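Local coordinates for malonyl CoA-acyl carrier protein transacylase (Mycobacterium tuberculosis, PDB 2QC3) that catalyses the transfer of the malonyl group from malonyl-CoA to holo acyl carrier protein, supplying malonyl-ACP for fatty acid biosynthesis, at residues 2-7 with 264-269; 16-21 with 65-70; 103-108 with 211-216; 205-210 with 240-245. All coordinates share one frame; numbering follows the deposited sequence.

Three of the four contacts form a chain of packing through the protein. Interaction 1 joins two strands of the parallel sheet and touches interaction 2 where F269 CD2 lies 3.7 Å from T68 O. Interaction 2 reaches interaction 3 through L69 CD1, 3.8 Å from A107 CA. Interactions 3 and 4 interleave along the chain and adjoin where A210 leads into A211, without other touch; their centres are about 13 Å apart. Interaction 4 comes closest to the probable catalytic pair: the side chain of L245 is about 6 Å from that of H195, and that of L241 about 9 Å from that of S92. In interaction 1, the E268 side chain is about 11 Å from that of S92.

Interaction 1. Residues 2-7 with 264-269; sequences MIALLA and TAIVEF
Strands 2-7 and 264-268 run parallel, 4.6 Å apart at closest approach and with 19° between their directions, and are joined by backbone bonds from A265 O to A4 N, from V267 N to A4 O (2.7 Å), from V267 O to L6 N and from F269 N to L6 O. At the start M2 O is gripped twice by one residue: T264 N lies 2.6 Å from it in the carbonyl plane, while T264 OG1, 3.3 Å away, approaches M2 O from above that plane. Threonine suits this spot because chi1 of 68° tucks its hydroxyl over its own backbone, next to the strand edge it binds.

On one side of the sheet I3 CG2 meets V267 CG2 at 3.6 Å, and the L5 and V267 side chains lie abreast. The F269 ring, just past the strand end, swings back so that CE1 comes 3.7 Å from L5 CB, with L6 O near the ring plane at its edge. On the other side the small A4 accepts the end of I266, whose CD1 presses tightly on A4 CB at 3.3 Å; L6 CD1 rests on I266 CG2. E268 follows, its extended side chain carrying the carboxylate away from this apolar patch to S276 OG and G273 N.

Strand 2-7 bonds strand 86-90 along its other edge, placing it inside the sheet. Aliphatic side chains make the contacts on both faces, E268 the charged exception. Strand-to-strand bonds satisfy the backbone groups facing this neighbour, as an apolar setting requires; the buried carboxylate finds its partners beyond the pair.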
# COMPACT_ATOMS: atom_id res chain seq x y z
N MET A 2 -15.27 16.30 1.02
CA MET A 2 -14.47 15.25 0.39
C MET A 2 -14.07 14.17 1.38
O MET A 2 -13.65 14.47 2.50
CB MET A 2 -13.23 15.87 -0.23
CG MET A 2 -12.34 14.90 -0.98
SD MET A 2 -10.81 15.67 -1.54
CE MET A 2 -9.82 15.62 -0.02
N ILE A 3 -14.21 12.91 0.97
CA ILE A 3 -13.84 11.78 1.81
C ILE A 3 -12.55 11.15 1.30
O ILE A 3 -12.43 10.83 0.11
CB ILE A 3 -14.94 10.69 1.83
CG1 ILE A 3 -16.21 11.22 2.50
CG2 ILE A 3 -14.45 9.47 2.59
CD1 ILE A 3 -16.92 12.28 1.71
N ALA A 4 -11.57 10.98 2.18
CA ALA A 4 -10.30 10.39 1.79
C ALA A 4 -10.37 8.88 1.92
O ALA A 4 -10.67 8.36 2.99
CB ALA A 4 -9.16 10.93 2.65
N LEU A 5 -10.09 8.17 0.83
CA LEU A 5 -10.11 6.72 0.84
C LEU A 5 -8.65 6.27 0.78
O LEU A 5 -7.96 6.51 -0.22
CB LEU A 5 -10.90 6.18 -0.36
CG LEU A 5 -12.35 6.68 -0.53
CD1 LEU A 5 -13.00 5.92 -1.67
CD2 LEU A 5 -13.14 6.48 0.76
N LEU A 6 -8.18 5.62 1.84
CA LEU A 6 -6.79 5.18 1.92
C LEU A 6 -6.64 3.67 1.88
O LEU A 6 -7.29 2.95 2.64
CB LEU A 6 -6.13 5.71 3.19
CG LEU A 6 -6.41 7.17 3.56
CD1 LEU A 6 -5.62 7.55 4.81
CD2 LEU A 6 -6.02 8.08 2.40
N ALA A 7 -5.78 3.19 0.99
CA ALA A 7 -5.53 1.76 0.84
C ALA A 7 -4.19 1.39 1.45
O ALA A 7 -3.14 1.90 1.04
CB ALA A 7 -5.57 1.37 -0.65
N THR A 264 -12.97 16.01 4.54
CA THR A 264 -13.82 16.12 5.72
C THR A 264 -13.96 14.81 6.48
O THR A 264 -14.58 14.77 7.54
CB THR A 264 -15.21 16.63 5.33
OG1 THR A 264 -15.89 15.63 4.55
CG2 THR A 264 -15.08 17.91 4.51
N ALA A 265 -13.38 13.75 5.94
CA ALA A 265 -13.45 12.45 6.59
C ALA A 265 -12.41 11.51 6.00
O ALA A 265 -12.09 11.60 4.81
CB ALA A 265 -14.84 11.86 6.44
N ILE A 266 -11.88 10.62 6.82
CA ILE A 266 -10.87 9.67 6.37
C ILE A 266 -11.36 8.24 6.53
O ILE A 266 -11.82 7.85 7.60
CB ILE A 266 -9.56 9.78 7.19
CG1 ILE A 266 -9.02 11.21 7.15
CG2 ILE A 266 -8.55 8.77 6.66
CD1 ILE A 266 -8.71 11.72 5.78
N VAL A 267 -11.26 7.46 5.46
CA VAL A 267 -11.66 6.07 5.51
C VAL A 267 -10.48 5.22 5.08
O VAL A 267 -9.94 5.39 3.98
CB VAL A 267 -12.85 5.78 4.57
CG1 VAL A 267 -13.26 4.31 4.69
CG2 VAL A 267 -14.02 6.70 4.89
N GLU A 268 -10.04 4.33 5.97
CA GLU A 268 -8.94 3.45 5.65
C GLU A 268 -9.53 2.08 5.44
O GLU A 268 -10.29 1.58 6.28
CB GLU A 268 -7.89 3.41 6.77
CG GLU A 268 -6.88 2.26 6.65
CD GLU A 268 -5.64 2.44 7.52
OE1 GLU A 268 -5.72 3.08 8.58
OE2 GLU A 268 -4.57 1.93 7.13
N PHE A 269 -9.20 1.48 4.30
CA PHE A 269 -9.71 0.16 3.95
C PHE A 269 -8.88 -0.93 4.61
O PHE A 269 -7.75 -0.70 5.04
CB PHE A 269 -9.68 -0.01 2.44
CG PHE A 269 -10.74 0.76 1.72
CD1 PHE A 269 -10.70 2.14 1.67
CD2 PHE A 269 -11.80 0.09 1.10
CE1 PHE A 269 -11.69 2.86 1.02
CE2 PHE A 269 -12.79 0.81 0.45
CZ PHE A 269 -12.74 2.19 0.41

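Interaction 2. Residues 16-21 with 65-70; sequences GMLSPW and VAATLL
The indole of W21, the one flat side chain here, does not itself touch 65-70, and no atom of that segment stacks on either ring face; its stem makes the contact, W21 CB meeting L70 CD1 at 3.8 Å. At the pyrrole edge M17 O lies in the ring plane, with CD1 the ring atom turned to it. Further along the chain P270, V291, P294 and L297 also pack on this large residue, which suits a junction of several loops.

The rest of the contact is aliphatic and centres on A67, whose short side chain lets two longer ones come close to the helix. From one of them, M17, the methyl CE meets A67 CB at 3.5 Å, a tight approach. Its chain is extended at chi2 but bends at chi3 (-85°), which carries the methyl onto the helix. L18 supplies the other: its CD2 branch lies 3.5 Å from A67 CA and 3.7 Å from L70 CD1, wedged between the two helix residues. Since A67 and L70 are three positions apart, they form one face of the helix.

A type I turn from G16 to S19, closed by S19 N to G16 O, presents M17 and L18 together. Here the loop following strand 2-7 is packed on helix 57-77, an association of loop and helix in the larger, alpha/beta-hydrolase-like part of the FabD acyltransferase fold.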
# COMPACT_ATOMS: atom_id res chain seq x y z
N GLY A 16 -6.50 -15.03 8.64
CA GLY A 16 -7.95 -14.92 8.73
C GLY A 16 -8.49 -13.55 8.37
O GLY A 16 -9.66 -13.27 8.59
N MET A 17 -7.64 -12.69 7.81
CA MET A 17 -8.04 -11.34 7.43
C MET A 17 -9.23 -11.27 6.46
O MET A 17 -9.95 -10.27 6.43
CB MET A 17 -6.85 -10.58 6.83
CG MET A 17 -6.24 -11.23 5.60
SD MET A 17 -4.74 -10.39 5.02
CE MET A 17 -5.47 -9.12 4.00
N LEU A 18 -9.45 -12.33 5.69
CA LEU A 18 -10.56 -12.34 4.74
C LEU A 18 -11.82 -13.02 5.27
O LEU A 18 -12.90 -12.87 4.69
CB LEU A 18 -10.15 -13.04 3.45
CG LEU A 18 -9.12 -12.38 2.54
CD1 LEU A 18 -9.00 -13.18 1.25
CD2 LEU A 18 -9.55 -10.95 2.24
N SER A 19 -11.69 -13.75 6.37
CA SER A 19 -12.83 -14.46 6.96
C SER A 19 -14.09 -13.62 7.09
O SER A 19 -15.14 -13.98 6.57
CB SER A 19 -12.45 -15.02 8.33
OG SER A 19 -11.46 -16.01 8.20
N PRO A 20 -13.99 -12.48 7.78
CA PRO A 20 -15.16 -11.62 7.95
C PRO A 20 -15.70 -11.00 6.67
O PRO A 20 -16.78 -10.41 6.67
CB PRO A 20 -14.66 -10.57 8.94
CG PRO A 20 -13.21 -10.44 8.57
CD PRO A 20 -12.79 -11.87 8.39
N TRP A 21 -14.97 -11.14 5.57
CA TRP A 21 -15.43 -10.57 4.31
C TRP A 21 -16.03 -11.61 3.36
O TRP A 21 -16.89 -11.28 2.54
CB TRP A 21 -14.31 -9.80 3.61
CG TRP A 21 -13.85 -8.61 4.40
CD1 TRP A 21 -12.75 -8.54 5.21
CD2 TRP A 21 -14.52 -7.35 4.52
NE1 TRP A 21 -12.70 -7.32 5.83
CE2 TRP A 21 -13.77 -6.56 5.42
CE3 TRP A 21 -15.68 -6.80 3.95
CZ2 TRP A 21 -14.14 -5.26 5.78
CZ3 TRP A 21 -16.05 -5.50 4.30
CH2 TRP A 21 -15.28 -4.75 5.21
N VAL A 65 -4.42 -6.51 -1.38
CA VAL A 65 -5.21 -5.84 -2.40
C VAL A 65 -6.59 -6.50 -2.47
O VAL A 65 -7.60 -5.82 -2.62
CB VAL A 65 -4.53 -5.89 -3.80
CG1 VAL A 65 -5.49 -5.42 -4.88
CG2 VAL A 65 -3.28 -5.01 -3.80
N ALA A 66 -6.62 -7.83 -2.35
CA ALA A 66 -7.89 -8.57 -2.40
C ALA A 66 -8.81 -8.15 -1.25
O ALA A 66 -10.00 -7.92 -1.45
CB ALA A 66 -7.62 -10.08 -2.34
N ALA A 67 -8.26 -8.06 -0.05
CA ALA A 67 -9.03 -7.67 1.12
C ALA A 67 -9.58 -6.26 0.91
O ALA A 67 -10.75 -5.98 1.19
CB ALA A 67 -8.16 -7.70 2.36
N THR A 68 -8.72 -5.38 0.41
CA THR A 68 -9.12 -4.00 0.17
C THR A 68 -10.27 -3.87 -0.82
O THR A 68 -11.23 -3.14 -0.56
CB THR A 68 -7.94 -3.14 -0.33
OG1 THR A 68 -7.00 -2.97 0.74
CG2 THR A 68 -8.43 -1.75 -0.77
N LEU A 69 -10.16 -4.57 -1.94
CA LEU A 69 -11.19 -4.49 -2.96
C LEU A 69 -12.50 -5.18 -2.59
O LEU A 69 -13.56 -4.77 -3.06
CB LEU A 69 -10.63 -5.00 -4.29
CG LEU A 69 -9.38 -4.20 -4.70
CD1 LEU A 69 -8.90 -4.62 -6.10
CD2 LEU A 69 -9.69 -2.70 -4.67
N LEU A 70 -12.45 -6.21 -1.76
CA LEU A 70 -13.70 -6.87 -1.35
C LEU A 70 -14.54 -5.82 -0.63
O LEU A 70 -15.74 -5.68 -0.89
CB LEU A 70 -13.42 -8.02 -0.38
CG LEU A 70 -12.92 -9.35 -0.94
CD1 LEU A 70 -12.61 -10.28 0.21
CD2 LEU A 70 -13.97 -9.96 -1.87

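Interaction 3. Residues 103-108 with 211-216; sequences GVIAAD and ANIATA
G103 meets 211-216 through its carbonyl oxygen, 3.7 Å from A216 CB. It is the C-prime residue of the Schellman motif that ends helix 94-101, a place whose positive phi glycine adopts readily.

V104 supplies the sole direct hydrogen bond between the two segments. Its carbonyl oxygen takes A216 N at 3.0 Å, a bent bond (137° at the hydrogen) with the donor tilted 19° from the carbonyl plane. T215 CA also points a C-H at V104 O, and in return V104 CA makes a CA-H...O contact of 3.3 Å with A216 O. The valine methyls lie beside that same oxygen, so backbone and side chain together hold A216 against the turn.

I105, buried and apolar like V104 as suits a site between helices, makes the aliphatic contacts. With chi1 at 55°, CG1 sits between the backbone N and carbonyl carbon, while CG2 is turned toward 211-216. That methyl lies 4.0 Å from T215 CG2 and 4.1 Å from I213 CG2, a loose touch between branches.

At A106 a water takes over: it accepts from A106 N at 3.0 Å and donates to A214 O at 2.6 Å, bridging the backbones where they separate. A106 is the N-cap residue of helix 107-125, so the bridge lies at that helix's start.

The link between helices 94-101 and 107-125 is thus tied to the chain leaving helix 203-211. I105 packs on Y99 and A100 of the first helix and A110 of the second; M238 of helix 234-243 covers V104, I105 and T215, and I213 lies on D109 and L113.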
# COMPACT_ATOMS: atom_id res chain seq x y z
N GLY A 103 -10.97 3.67 -10.24
CA GLY A 103 -11.39 3.28 -11.58
C GLY A 103 -10.36 3.17 -12.69
O GLY A 103 -10.73 3.09 -13.86
N VAL A 104 -9.08 3.14 -12.35
CA VAL A 104 -8.05 3.04 -13.38
C VAL A 104 -7.94 1.62 -13.91
O VAL A 104 -7.70 1.41 -15.10
CB VAL A 104 -6.69 3.52 -12.84
CG1 VAL A 104 -5.59 3.27 -13.87
CG2 VAL A 104 -6.77 5.00 -12.52
N ILE A 105 -8.12 0.64 -13.03
CA ILE A 105 -8.02 -0.77 -13.40
C ILE A 105 -9.12 -1.59 -12.73
O ILE A 105 -9.61 -1.24 -11.66
CB ILE A 105 -6.65 -1.36 -12.99
CG1 ILE A 105 -6.41 -1.13 -11.50
CG2 ILE A 105 -5.53 -0.74 -13.83
CD1 ILE A 105 -5.07 -1.68 -11.00
N ALA A 106 -9.49 -2.70 -13.37
CA ALA A 106 -10.52 -3.60 -12.84
C ALA A 106 -9.96 -4.33 -11.62
O ALA A 106 -8.75 -4.54 -11.52
CB ALA A 106 -10.94 -4.61 -13.91
N ALA A 107 -10.84 -4.72 -10.70
CA ALA A 107 -10.43 -5.41 -9.48
C ALA A 107 -9.69 -6.72 -9.74
O ALA A 107 -8.69 -7.02 -9.09
CB ALA A 107 -11.65 -5.68 -8.58
N ASP A 108 -10.19 -7.51 -10.69
CA ASP A 108 -9.54 -8.78 -10.99
C ASP A 108 -8.14 -8.53 -11.54
O ASP A 108 -7.19 -9.23 -11.18
CB ASP A 108 -10.39 -9.59 -11.98
CG ASP A 108 -10.52 -8.94 -13.34
OD1 ASP A 108 -10.56 -7.69 -13.42
OD2 ASP A 108 -10.60 -9.68 -14.34
N ALA A 211 1.57 -3.21 -18.74
CA ALA A 211 1.35 -2.77 -20.13
C ALA A 211 0.29 -3.56 -20.89
O ALA A 211 -0.18 -3.12 -21.95
CB ALA A 211 2.67 -2.79 -20.90
N ASN A 212 -0.10 -4.72 -20.37
CA ASN A 212 -1.10 -5.57 -21.01
C ASN A 212 -2.48 -5.47 -20.38
O ASN A 212 -3.44 -6.05 -20.89
CB ASN A 212 -0.63 -7.02 -20.98
CG ASN A 212 0.39 -7.33 -22.06
OD1 ASN A 212 0.04 -7.46 -23.23
ND2 ASN A 212 1.65 -7.42 -21.66
N ILE A 213 -2.58 -4.74 -19.28
CA ILE A 213 -3.86 -4.58 -18.58
C ILE A 213 -4.67 -3.44 -19.19
O ILE A 213 -4.12 -2.41 -19.57
CB ILE A 213 -3.62 -4.27 -17.08
CG1 ILE A 213 -2.94 -5.46 -16.41
CG2 ILE A 213 -4.93 -3.94 -16.39
CD1 ILE A 213 -2.47 -5.17 -15.00
N ALA A 214 -5.99 -3.62 -19.26
CA ALA A 214 -6.87 -2.58 -19.78
C ALA A 214 -7.02 -1.51 -18.70
O ALA A 214 -7.30 -1.81 -17.54
CB ALA A 214 -8.25 -3.18 -20.12
N THR A 215 -6.84 -0.25 -19.09
CA THR A 215 -6.94 0.85 -18.14
C THR A 215 -7.93 1.93 -18.57
O THR A 215 -8.45 1.91 -19.68
CB THR A 215 -5.57 1.52 -17.93
OG1 THR A 215 -5.14 2.10 -19.17
CG2 THR A 215 -4.54 0.50 -17.46
N ALA A 216 -8.18 2.86 -17.66
CA ALA A 216 -9.09 3.97 -17.92
C ALA A 216 -8.62 5.15 -17.08
O ALA A 216 -7.95 4.97 -16.06
CB ALA A 216 -10.51 3.59 -17.54
O HOH W 1 -8.29 -3.65 -15.95

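Interaction 4. Residues 205-210 with 240-245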
# COMPACT_ATOMS: atom_id res chain seq x y z
N GLY A 205 9.18 -7.76 -15.39
CA GLY A 205 7.96 -8.52 -15.26
C GLY A 205 6.78 -7.66 -14.85
O GLY A 205 5.68 -7.79 -15.39
N PHE A 206 7.01 -6.76 -13.89
CA PHE A 206 5.95 -5.89 -13.43
C PHE A 206 5.52 -4.94 -14.55
O PHE A 206 4.33 -4.72 -14.77
CB PHE A 206 6.42 -5.09 -12.20
CG PHE A 206 5.32 -4.32 -11.53
CD1 PHE A 206 4.14 -4.95 -11.14
CD2 PHE A 206 5.46 -2.96 -11.27
CE1 PHE A 206 3.12 -4.24 -10.50
CE2 PHE A 206 4.44 -2.24 -10.63
CZ PHE A 206 3.27 -2.89 -10.25
N ALA A 207 6.50 -4.40 -15.26
CA ALA A 207 6.22 -3.47 -16.35
C ALA A 207 5.44 -4.15 -17.48
O ALA A 207 4.51 -3.58 -18.03
CB ALA A 207 7.53 -2.88 -16.89
N ALA A 208 5.83 -5.38 -17.82
CA ALA A 208 5.15 -6.12 -18.89
C ALA A 208 3.71 -6.42 -18.51
O ALA A 208 2.79 -6.27 -19.32
CB ALA A 208 5.90 -7.41 -19.19
N ALA A 209 3.50 -6.86 -17.27
CA ALA A 209 2.15 -7.17 -16.80
C ALA A 209 1.25 -5.93 -16.88
O ALA A 209 0.13 -6.00 -17.39
CB ALA A 209 2.21 -7.69 -15.36
N ALA A 210 1.75 -4.80 -16.38
CA ALA A 210 0.98 -3.56 -16.40
C ALA A 210 0.62 -3.09 -17.81
O ALA A 210 -0.49 -2.65 -18.05
CB ALA A 210 1.76 -2.46 -15.67
N THR A 240 3.66 5.67 -13.64
CA THR A 240 4.12 6.02 -12.31
C THR A 240 4.08 4.82 -11.38
O THR A 240 4.99 4.63 -10.56
CB THR A 240 3.27 7.16 -11.73
OG1 THR A 240 3.45 8.33 -12.54
CG2 THR A 240 3.66 7.47 -10.29
N LEU A 241 3.03 4.01 -11.50
CA LEU A 241 2.89 2.81 -10.68
C LEU A 241 4.07 1.85 -10.92
O LEU A 241 4.65 1.33 -9.97
CB LEU A 241 1.58 2.09 -11.00
CG LEU A 241 1.37 0.70 -10.38
CD1 LEU A 241 1.42 0.78 -8.87
CD2 LEU A 241 0.04 0.13 -10.83
N VAL A 242 4.42 1.64 -12.18
CA VAL A 242 5.52 0.74 -12.51
C VAL A 242 6.82 1.30 -11.93
O VAL A 242 7.58 0.59 -11.26
CB VAL A 242 5.67 0.59 -14.03
CG1 VAL A 242 6.87 -0.29 -14.36
CG2 VAL A 242 4.40 -0.02 -14.61
N SER A 243 7.05 2.58 -12.16
CA SER A 243 8.25 3.24 -11.67
C SER A 243 8.37 3.22 -10.14
O SER A 243 9.47 3.12 -9.61
CB SER A 243 8.28 4.68 -12.19
OG SER A 243 9.45 5.34 -11.78
N GLN A 244 7.25 3.30 -9.43
CA GLN A 244 7.28 3.28 -7.97
C GLN A 244 7.92 2.03 -7.41
O GLN A 244 8.31 1.99 -6.24
CB GLN A 244 5.86 3.42 -7.40
CG GLN A 244 5.43 4.85 -7.22
CD GLN A 244 6.42 5.63 -6.39
OE1 GLN A 244 6.58 5.38 -5.19
NE2 GLN A 244 7.09 6.56 -7.02
N LEU A 245 8.04 1.00 -8.24
CA LEU A 245 8.63 -0.25 -7.82
C LEU A 245 10.00 -0.04 -7.19
O LEU A 245 10.33 -0.66 -6.19
CB LEU A 245 8.74 -1.21 -9.01
CG LEU A 245 8.80 -2.70 -8.67
CD1 LEU A 245 7.55 -3.09 -7.89
CD2 LEU A 245 8.88 -3.51 -9.96
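F206 fills the close-packed half of this contact, its ring reaching from helix 203-211 to L241, V242 and L245. With CG anti to the backbone N (chi1 -171°), the ring extends across the gap: L241 O lies at its edge, in plane, 3.6 Å from F206 CE2. L245 CD2 touches F206 CB at 3.7 Å, while the L241 side chain crosses the ring at about a right angle, CG to CZ. A flat aromatic suits this span: long enough to bridge the gap, it meets aliphatic groups and can turn a C-H edge to a carbonyl oxygen.

The other half, where A207 and V242 are partly exposed, is nearer to solvent, though A210 is buried. Here V242 places one methyl on each of two alanines, CG1 on A207 CB and CG2 on A210 CB, both at 3.7 Å; the small alanines let the helix backbones approach. A208, beyond them, is exposed.

The backbone oxygen of Q244 accepts a hydrogen bond from H195 ND1, which probably helps orient this likely catalytic histidine. Helix 107-125 meets F206 and L245 through R117, with L113 also on F206, and I96 and Y99 of helix 94-101 cover L241.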